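PDB 2O56: putative mandelate racemase from Salmonella typhimurium, which is of unproven function but binds magnesium and, as a member of the enolase superfamily, probably acts as a hydro-lyase (dehydratase). Local coordinates for residues Glu387-Met390 / Lys391-Thr395; Gln294-Ile297 / Cys298-Gly301; Leu193-Lys196 / Ile197-Gly201. All blocks are in the same frame, centred on the assembly; numbering follows the deposited sequence.

How the contacts relate
From the N terminus, contact 3 comes first: residues 193-201 lead a loop into helix 195-212, a barrel helix packed on helix 228-238 and touching another subunit. Contact 2, residues 294-301, follows as the turn between strand 292-293 and helix 302-314, deep in the chain and near the magnesium site. Contact 1, residues 387-395, comes last, where the short helix 387-392 gives way to strand 395-398, which returns to the antiparallel sheet of the N-terminal domain. Each is a local contact within one continuous stretch: a helix start, a connecting turn and a helix end. The three lie in series, neither nested nor crossing. The centres of contacts 1 and 2 are about 25 Å apart.

Contact 1. Residues Glu387-Met390 / Lys391-Thr395; sequences EETM and KKSPT
Lys391 curls back over the preceding helical turn and sets its ammonium on Glu387, touching both the side chain and the backbone one turn earlier. NZ gives a hydrogen bond to Glu387 O at 2.8 Å and forms a salt bridge with Glu387 OE1 at 3.0 Å. That carboxylate oxygen is met on its anti side, 26° out of the carboxylate plane. The same Glu387 O also accepts the helical bond from Lys391 N at 2.9 Å, so one carbonyl oxygen takes two donors of one residue, from opposite faces of its plane. The lysine chain is bent at chi2, chi3 and chi4, which folds CD and CE over that carbonyl and carries NZ back along the helix. Glu387 is bent as well, at chi2 (-61°), bringing OE1 round to the ammonium.

Two residues further on, Ser393 OG donates to Thr389 O at 2.7 Å, from above the carbonyl plane, while Thr389 CG2 lies alongside the hydroxyl. Lys392 N reaches the same carbonyl and Glu388 O only through weak, long bonds. A water bridges the end of the helix to the strand that follows, donating to Met390 O and to Thr395 OG1; the Thr395 hydroxyl in turn gives its proton to Ser393 O, with OG1 2.7 Å from that oxygen.

Further out, Ser393 OG is also hydrogen-bonded to Ala15 N, and Thr389 OG1 pairs with Thr386. Ser393 and Thr395 rest on strand 6-13, where strand 395-398 joins the antiparallel sheet. At the last turn of helix 387-392, carbonyl oxygens thus find side-chain and water donors beside backbone N-H groups. Shared by Glu387 O and OE1, the lysine charge is probably largely offset, which would restrain its chain.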
ATOM      1  N   GLU A 387     -14.203 -55.212  -9.338  1.00 39.83           N
ATOM      2  CA  GLU A 387     -13.844 -56.282  -8.394  1.00 41.17           C
ATOM      3  C   GLU A 387     -12.482 -56.914  -8.692  1.00 34.66           C
ATOM      4  O   GLU A 387     -11.714 -57.215  -7.776  1.00 42.66           O
ATOM      5  CB  GLU A 387     -14.925 -57.372  -8.362  1.00 44.50           C
ATOM      6  CG  GLU A 387     -16.197 -56.985  -7.603  1.00 55.05           C
ATOM      7  CD  GLU A 387     -15.948 -56.669  -6.135  1.00 81.34           C
ATOM      8  OE1 GLU A 387     -15.101 -57.341  -5.498  1.00 92.55           O
ATOM      9  OE2 GLU A 387     -16.611 -55.748  -5.614  1.00 82.35           O
ATOM     10  N   GLU A 388     -12.199 -57.099  -9.978  1.00 35.94           N
ATOM     11  CA  GLU A 388     -10.943 -57.699 -10.446  1.00 42.01           C
ATOM     12  C   GLU A 388      -9.708 -56.868 -10.074  1.00 46.42           C
ATOM     13  O   GLU A 388      -8.700 -57.403  -9.608  1.00 39.72           O
ATOM     14  CB  GLU A 388     -10.992 -57.886 -11.965  1.00 40.48           C
ATOM     15  CG  GLU A 388      -9.734 -58.509 -12.562  1.00 63.23           C
ATOM     16  CD  GLU A 388      -9.929 -59.012 -13.987  1.00 72.54           C
ATOM     17  OE1 GLU A 388     -11.090 -59.061 -14.456  1.00 96.32           O
ATOM     18  OE2 GLU A 388      -8.920 -59.360 -14.638  1.00 81.07           O
ATOM     19  N   THR A 389      -9.798 -55.561 -10.305  1.00 42.86           N
ATOM     20  CA  THR A 389      -8.771 -54.620  -9.892  1.00 35.77           C
ATOM     21  C   THR A 389      -8.571 -54.654  -8.370  1.00 31.40           C
ATOM     22  O   THR A 389      -7.436 -54.718  -7.879  1.00 42.24           O
ATOM     23  CB  THR A 389      -9.091 -53.196 -10.418  1.00 38.17           C
ATOM     24  OG1 THR A 389      -9.058 -53.205 -11.858  1.00 39.80           O
ATOM     25  CG2 THR A 389      -8.070 -52.187  -9.926  1.00 37.39           C
ATOM     26  N   MET A 390      -9.671 -54.643  -7.626  1.00 33.55           N
ATOM     27  CA  MET A 390      -9.575 -54.632  -6.177  1.00 36.11           C
ATOM     28  C   MET A 390      -8.962 -55.907  -5.612  1.00 45.47           C
ATOM     29  O   MET A 390      -8.200 -55.861  -4.642  1.00 46.44           O
ATOM     30  CB  MET A 390     -10.927 -54.345  -5.570  1.00 35.62           C
ATOM     31  CG  MET A 390     -11.397 -52.917  -5.839  1.00 36.94           C
ATOM     32  SD  MET A 390     -12.735 -52.434  -4.728  1.00 42.24           S
ATOM     33  CE  MET A 390     -14.176 -53.051  -5.610  1.00 33.66           C
ATOM     34  N   LYS A 391      -9.278 -57.036  -6.242  1.00 45.87           N
ATOM     35  CA  LYS A 391      -8.701 -58.338  -5.881  1.00 43.53           C
ATOM     36  C   LYS A 391      -7.185 -58.366  -5.975  1.00 37.55           C
ATOM     37  O   LYS A 391      -6.537 -58.917  -5.099  1.00 46.15           O
ATOM     38  CB  LYS A 391      -9.297 -59.452  -6.750  1.00 46.95           C
ATOM     39  CG  LYS A 391     -10.112 -60.475  -5.984  1.00 57.76           C
ATOM     40  CD  LYS A 391     -11.570 -60.471  -6.420  1.00 73.53           C
ATOM     41  CE  LYS A 391     -12.463 -59.809  -5.381  1.00 82.07           C
ATOM     42  NZ  LYS A 391     -12.282 -58.325  -5.319  1.00 77.79           N
ATOM     43  N   LYS A 392      -6.621 -57.767  -7.027  1.00 41.78           N
ATOM     44  CA  LYS A 392      -5.173 -57.829  -7.251  1.00 42.01           C
ATOM     45  C   LYS A 392      -4.376 -56.577  -6.846  1.00 46.28           C
ATOM     46  O   LYS A 392      -3.196 -56.457  -7.166  1.00 47.43           O
ATOM     47  CB  LYS A 392      -4.851 -58.250  -8.696  1.00 43.72           C
ATOM     48  CG  LYS A 392      -5.272 -57.282  -9.778  1.00 52.48           C
ATOM     49  CD  LYS A 392      -4.650 -57.660 -11.123  1.00 61.22           C
ATOM     50  CE  LYS A 392      -4.937 -56.596 -12.186  1.00 71.08           C
ATOM     51  NZ  LYS A 392      -6.142 -56.910 -13.015  1.00 76.00           N
ATOM     52  N   SER A 393      -5.010 -55.650  -6.137  1.00 40.53           N
ATOM     53  CA  SER A 393      -4.335 -54.424  -5.714  1.00 32.62           C
ATOM     54  C   SER A 393      -3.928 -54.529  -4.259  1.00 30.19           C
ATOM     55  O   SER A 393      -4.776 -54.755  -3.410  1.00 37.41           O
ATOM     56  CB  SER A 393      -5.280 -53.230  -5.853  1.00 29.87           C
ATOM     57  OG  SER A 393      -5.590 -52.943  -7.194  1.00 32.27           O
ATOM     58  N   PRO A 394      -2.635 -54.318  -3.954  1.00 31.74           N
ATOM     59  CA  PRO A 394      -2.197 -54.258  -2.553  1.00 33.43           C
ATOM     60  C   PRO A 394      -2.985 -53.227  -1.707  1.00 37.46           C
ATOM     61  O   PRO A 394      -3.100 -52.057  -2.094  1.00 33.83           O
ATOM     62  CB  PRO A 394      -0.716 -53.865  -2.659  1.00 32.91           C
ATOM     63  CG  PRO A 394      -0.312 -54.193  -4.035  1.00 34.87           C
ATOM     64  CD  PRO A 394      -1.523 -54.123  -4.902  1.00 32.23           C
ATOM     65  N   THR A 395      -3.526 -53.678  -0.571  1.00 36.61           N
ATOM     66  CA  THR A 395      -4.564 -52.949   0.158  1.00 37.48           C
ATOM     67  C   THR A 395      -4.293 -52.938   1.677  1.00 42.75           C
ATOM     68  O   THR A 395      -3.992 -53.972   2.270  1.00 40.73           O
ATOM     69  CB  THR A 395      -5.973 -53.528  -0.129  1.00 29.89           C
ATOM     70  OG1 THR A 395      -6.238 -53.468  -1.535  1.00 35.63           O
ATOM     71  CG2 THR A 395      -7.047 -52.728   0.586  1.00 29.18           C
TER
HETATM   72  O   HOH W   1      -8.292 -53.705  -3.171  1.00 37.41           O

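Contact 2. Residues Gln294-Ile297 / Cys298-Gly301; sequences QPDI and CTCG
Asp296 folds its side chain onto the N-H groups of Cys298 and Thr299, forming an Asx turn within the connection that follows strand 292-293 of the enolase-superfamily barrel and leads into helix 302-314. Asp296 OD1 accepts from Cys298 N at 2.8 Å, nearly along its own C-O axis, and more weakly from Thr299 N. With CG anti to the backbone N (chi1 -175°), the carboxylate swings forward over the two amides that close the turn.

Among the backbone bonds, Asp296 O serves two donors. Cys300 N approaches it almost head-on at 2.8 Å, whereas Thr299 N stands well above the carbonyl plane, at 3.2 Å from the same Asp296 O. Asp296 therefore holds the turn through both its carboxylate and its carbonyl.

The other oxygen of the carboxylate, OD2, is hydrogen-bonded to His323 ND1, and the Asp296 side chain lies about 5 Å from that of Glu273, a magnesium ligand. Such an aspartate-histidine pair at the barrel end is familiar in the mandelate racemase family, although no catalytic role is established here. Thr299 OG1 passes close to the aspartate carboxyl carbon but finds its polar partner in Gly45 O, linking this turn to the N-terminal domain.

The apolar contacts are lighter. The pyrrolidine of Pro295 lies beside Cys300, with CB to CB at 4.2 Å, and Ile297 points away from the turn and packs against side chains of helices 302-314, 328-340 and 93-114. Trp87 of the second subunit packs on Thr299.

An N-H...S hydrogen bond completes the turn: Asp296 N donates to Cys300 SG at 3.5 Å, with an angle of 154°.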
ATOM      1  N   GLN A 294      -6.883 -23.955 -11.486  1.00 20.50           N
ATOM      2  CA  GLN A 294      -6.840 -25.353 -11.889  1.00 22.60           C
ATOM      3  C   GLN A 294      -6.697 -26.319 -10.724  1.00 23.33           C
ATOM      4  O   GLN A 294      -5.787 -27.156 -10.743  1.00 26.64           O
ATOM      5  CB  GLN A 294      -5.703 -25.596 -12.885  1.00 18.17           C
ATOM      6  CG  GLN A 294      -5.688 -24.607 -14.043  1.00 23.71           C
ATOM      7  CD  GLN A 294      -4.462 -24.757 -14.902  1.00 26.41           C
ATOM      8  OE1 GLN A 294      -3.352 -24.622 -14.429  1.00 27.10           O
ATOM      9  NE2 GLN A 294      -4.660 -25.054 -16.171  1.00 26.95           N
ATOM     10  N   PRO A 295      -7.603 -26.234  -9.722  1.00 23.40           N
ATOM     11  CA  PRO A 295      -7.471 -27.186  -8.641  1.00 20.52           C
ATOM     12  C   PRO A 295      -7.743 -28.587  -9.160  1.00 28.89           C
ATOM     13  O   PRO A 295      -8.590 -28.778 -10.036  1.00 24.34           O
ATOM     14  CB  PRO A 295      -8.551 -26.751  -7.625  1.00 20.38           C
ATOM     15  CG  PRO A 295      -9.560 -25.966  -8.445  1.00 23.12           C
ATOM     16  CD  PRO A 295      -8.770 -25.339  -9.558  1.00 23.05           C
ATOM     17  N   ASP A 296      -6.982 -29.540  -8.645  1.00 21.87           N
ATOM     18  CA  ASP A 296      -7.237 -30.965  -8.857  1.00 24.31           C
ATOM     19  C   ASP A 296      -8.089 -31.418  -7.666  1.00 27.63           C
ATOM     20  O   ASP A 296      -7.686 -31.238  -6.530  1.00 26.57           O
ATOM     21  CB  ASP A 296      -5.870 -31.678  -8.880  1.00 25.40           C
ATOM     22  CG  ASP A 296      -5.964 -33.176  -9.206  1.00 32.65           C
ATOM     23  OD1 ASP A 296      -6.720 -33.902  -8.546  1.00 32.70           O
ATOM     24  OD2 ASP A 296      -5.233 -33.641 -10.104  1.00 38.06           O
ATOM     25  N   ILE A 297      -9.266 -31.990  -7.914  1.00 25.82           N
ATOM     26  CA  ILE A 297     -10.154 -32.376  -6.814  1.00 24.99           C
ATOM     27  C   ILE A 297      -9.495 -33.445  -5.935  1.00 26.64           C
ATOM     28  O   ILE A 297      -9.761 -33.505  -4.748  1.00 25.15           O
ATOM     29  CB  ILE A 297     -11.575 -32.803  -7.322  1.00 25.51           C
ATOM     30  CG1 ILE A 297     -12.319 -31.596  -7.892  1.00 28.95           C
ATOM     31  CG2 ILE A 297     -12.452 -33.432  -6.201  1.00 25.72           C
ATOM     32  CD1 ILE A 297     -13.396 -31.954  -8.922  1.00 24.79           C
ATOM     33  N   CYS A 298      -8.607 -34.252  -6.520  1.00 22.36           N
ATOM     34  CA  CYS A 298      -7.975 -35.385  -5.833  1.00 26.17           C
ATOM     35  C   CYS A 298      -6.701 -34.989  -5.096  1.00 30.39           C
ATOM     36  O   CYS A 298      -6.171 -35.780  -4.305  1.00 23.79           O
ATOM     37  CB  CYS A 298      -7.657 -36.510  -6.821  1.00 28.76           C
ATOM     38  SG  CYS A 298      -9.087 -37.177  -7.716  1.00 33.69           S
ATOM     39  N   THR A 299      -6.216 -33.771  -5.352  1.00 27.44           N
ATOM     40  CA  THR A 299      -5.014 -33.229  -4.652  1.00 20.32           C
ATOM     41  C   THR A 299      -5.336 -32.033  -3.756  1.00 28.93           C
ATOM     42  O   THR A 299      -4.761 -31.893  -2.686  1.00 25.65           O
ATOM     43  CB  THR A 299      -3.869 -32.813  -5.640  1.00 26.28           C
ATOM     44  OG1 THR A 299      -3.701 -33.811  -6.663  1.00 28.31           O
ATOM     45  CG2 THR A 299      -2.531 -32.635  -4.904  1.00 24.41           C
ATOM     46  N   CYS A 300      -6.234 -31.155  -4.196  1.00 22.67           N
ATOM     47  CA  CYS A 300      -6.293 -29.815  -3.620  1.00 22.74           C
ATOM     48  C   CYS A 300      -7.428 -29.599  -2.631  1.00 22.43           C
ATOM     49  O   CYS A 300      -7.733 -28.453  -2.255  1.00 23.14           O
ATOM     50  CB  CYS A 300      -6.311 -28.768  -4.723  1.00 24.45           C
ATOM     51  SG  CYS A 300      -4.906 -28.993  -5.874  1.00 24.48           S
ATOM     52  N   GLY A 301      -8.053 -30.688  -2.196  1.00 21.33           N
ATOM     53  CA  GLY A 301      -8.874 -30.642  -0.982  1.00 18.35           C
ATOM     54  C   GLY A 301     -10.143 -31.475  -1.024  1.00 21.08           C
ATOM     55  O   GLY A 301     -10.830 -31.604  -0.018  1.00 25.38           O
TER

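Contact 3. Residues Leu193-Lys196 / Ile197-Gly201; sequences LTDK and ILRLG
Asp195 O takes the N-H of Arg199, whose N lies 2.8 Å away and nearly in line with the C=O bond, and a second, weak bond from Leu198 N. The side chains of the same pair repeat the grip one layer out. Arg199 comes side-on to the carboxylate with two nitrogens, one to each oxygen: NE meets Asp195 OD2 at 3.1 Å and NH2 meets Asp195 OD1 at 3.0 Å, making a bidentate salt bridge. Both oxygens use their syn lone pairs. The NE bond is nearly straight (170°), with OD2 in the guanidinium plane, whereas OD1 is tilted 26° from it. The two flat groups are therefore not coplanar, their planes standing 39° apart. Asp195 and Arg199 both have the first side-chain carbon beyond CB anti to the backbone N, and the arginine chain then bends at chi2 and chi3, which turns its guanidinium back along the helix toward the carboxylate.

Ile197 N bonds to Thr194 O at 3.2 Å, from above the carbonyl plane, closing the first turn as the loop enters helix 195-212. On the side facing helix 228-238, Leu193 CD1 meets Leu198 CG at 3.9 Å, the two side chains crossing at about a right angle; a looser touch joins the same methyl to Ile197 CG2.

Leu198 packs onwards against Phe234 and Met237 of helix 228-238, and Leu193 O accepts from Gln233 NE2. In the loop just before the helix, Thr194 OG1 is hydrogen-bonded to Asp217 of a neighbouring subunit. Through Asp195 and Arg199 the start of this barrel helix carries opposite charges one turn apart, the acidic one nearer the N terminus, an order that probably suits the helix dipole and stabilises the first turns.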
ATOM      1  N   LEU A 193      17.820 -16.858 -20.135  1.00 36.98           N
ATOM      2  CA  LEU A 193      18.216 -18.022 -20.914  1.00 30.29           C
ATOM      3  C   LEU A 193      18.722 -17.594 -22.288  1.00 30.62           C
ATOM      4  O   LEU A 193      18.242 -16.605 -22.842  1.00 32.02           O
ATOM      5  CB  LEU A 193      17.054 -19.009 -21.057  1.00 32.78           C
ATOM      6  CG  LEU A 193      16.436 -19.703 -19.836  1.00 34.12           C
ATOM      7  CD1 LEU A 193      15.229 -20.508 -20.281  1.00 28.77           C
ATOM      8  CD2 LEU A 193      17.455 -20.599 -19.112  1.00 34.87           C
ATOM      9  N   THR A 194      19.695 -18.325 -22.833  1.00 37.48           N
ATOM     10  CA  THR A 194      20.176 -18.066 -24.199  1.00 32.56           C
ATOM     11  C   THR A 194      19.032 -18.297 -25.184  1.00 27.41           C
ATOM     12  O   THR A 194      18.205 -19.189 -24.994  1.00 30.28           O
ATOM     13  CB  THR A 194      21.381 -18.983 -24.606  1.00 41.21           C
ATOM     14  OG1 THR A 194      22.361 -18.991 -23.568  1.00 39.35           O
ATOM     15  CG2 THR A 194      22.059 -18.464 -25.882  1.00 39.14           C
ATOM     16  N   ASP A 195      18.997 -17.499 -26.245  1.00 34.94           N
ATOM     17  CA  ASP A 195      17.877 -17.522 -27.169  1.00 33.47           C
ATOM     18  C   ASP A 195      17.509 -18.908 -27.689  1.00 35.14           C
ATOM     19  O   ASP A 195      16.331 -19.234 -27.802  1.00 39.58           O
ATOM     20  CB  ASP A 195      18.106 -16.559 -28.324  1.00 38.69           C
ATOM     21  CG  ASP A 195      16.912 -16.471 -29.234  1.00 45.21           C
ATOM     22  OD1 ASP A 195      15.869 -15.931 -28.800  1.00 41.34           O
ATOM     23  OD2 ASP A 195      17.011 -16.970 -30.368  1.00 45.58           O
ATOM     24  N   LYS A 196      18.511 -19.729 -27.980  1.00 35.77           N
ATOM     25  CA  LYS A 196      18.278 -21.024 -28.629  1.00 40.11           C
ATOM     26  C   LYS A 196      17.403 -21.958 -27.803  1.00 41.51           C
ATOM     27  O   LYS A 196      16.593 -22.699 -28.346  1.00 39.49           O
ATOM     28  CB  LYS A 196      19.602 -21.716 -28.960  1.00 37.96           C
ATOM     29  CG  LYS A 196      20.606 -21.762 -27.821  1.00 42.96           C
ATOM     30  CD  LYS A 196      21.852 -22.522 -28.221  1.00 50.19           C
ATOM     31  CE  LYS A 196      23.026 -22.075 -27.383  1.00 53.43           C
ATOM     32  NZ  LYS A 196      24.136 -23.056 -27.488  1.00 77.71           N
ATOM     33  N   ILE A 197      17.569 -21.917 -26.487  1.00 33.79           N
ATOM     34  CA  ILE A 197      16.774 -22.747 -25.591  1.00 40.48           C
ATOM     35  C   ILE A 197      15.280 -22.490 -25.783  1.00 32.17           C
ATOM     36  O   ILE A 197      14.492 -23.430 -25.907  1.00 48.09           O
ATOM     37  CB  ILE A 197      17.208 -22.543 -24.121  1.00 42.80           C
ATOM     38  CG1 ILE A 197      18.706 -22.849 -23.979  1.00 51.82           C
ATOM     39  CG2 ILE A 197      16.391 -23.423 -23.203  1.00 45.98           C
ATOM     40  CD1 ILE A 197      19.288 -22.580 -22.608  1.00 58.56           C
ATOM     41  N   LEU A 198      14.901 -21.218 -25.874  1.00 25.41           N
ATOM     42  CA  LEU A 198      13.490 -20.839 -25.929  1.00 28.42           C
ATOM     43  C   LEU A 198      12.974 -20.718 -27.368  1.00 35.06           C
ATOM     44  O   LEU A 198      11.781 -20.818 -27.605  1.00 31.83           O
ATOM     45  CB  LEU A 198      13.256 -19.527 -25.175  1.00 30.10           C
ATOM     46  CG  LEU A 198      13.378 -19.632 -23.652  1.00 37.86           C
ATOM     47  CD1 LEU A 198      13.230 -18.265 -23.025  1.00 24.40           C
ATOM     48  CD2 LEU A 198      12.335 -20.613 -23.074  1.00 34.76           C
ATOM     49  N   ARG A 199      13.888 -20.505 -28.314  1.00 33.78           N
ATOM     50  CA  ARG A 199      13.547 -20.364 -29.736  1.00 31.16           C
ATOM     51  C   ARG A 199      12.929 -21.651 -30.290  1.00 29.85           C
ATOM     52  O   ARG A 199      11.967 -21.605 -31.075  1.00 37.83           O
ATOM     53  CB  ARG A 199      14.814 -19.987 -30.521  1.00 39.39           C
ATOM     54  CG  ARG A 199      14.692 -19.972 -32.045  1.00 42.08           C
ATOM     55  CD  ARG A 199      13.973 -18.751 -32.561  1.00 42.38           C
ATOM     56  NE  ARG A 199      14.289 -17.531 -31.826  1.00 54.01           N
ATOM     57  CZ  ARG A 199      13.429 -16.528 -31.653  1.00 66.84           C
ATOM     58  NH1 ARG A 199      12.207 -16.599 -32.174  1.00 54.40           N
ATOM     59  NH2 ARG A 199      13.788 -15.455 -30.955  1.00 47.95           N
ATOM     60  N   LEU A 200      13.488 -22.784 -29.864  1.00 31.14           N
ATOM     61  CA  LEU A 200      12.940 -24.101 -30.132  1.00 34.21           C
ATOM     62  C   LEU A 200      11.475 -24.234 -29.692  1.00 40.13           C
ATOM     63  O   LEU A 200      10.610 -24.596 -30.491  1.00 30.43           O
ATOM     64  CB  LEU A 200      13.797 -25.169 -29.454  1.00 35.01           C
ATOM     65  CG  LEU A 200      13.424 -26.638 -29.695  1.00 36.36           C
ATOM     66  CD1 LEU A 200      13.395 -26.976 -31.197  1.00 32.98           C
ATOM     67  CD2 LEU A 200      14.403 -27.542 -28.959  1.00 33.84           C
ATOM     68  N   GLY A 201      11.217 -23.936 -28.419  1.00 35.45           N
ATOM     69  CA  GLY A 201       9.865 -23.816 -27.882  1.00 26.95           C
ATOM     70  C   GLY A 201       8.954 -22.924 -28.707  1.00 30.01           C
ATOM     71  O   GLY A 201       7.835 -23.322 -29.022  1.00 33.19           O
TER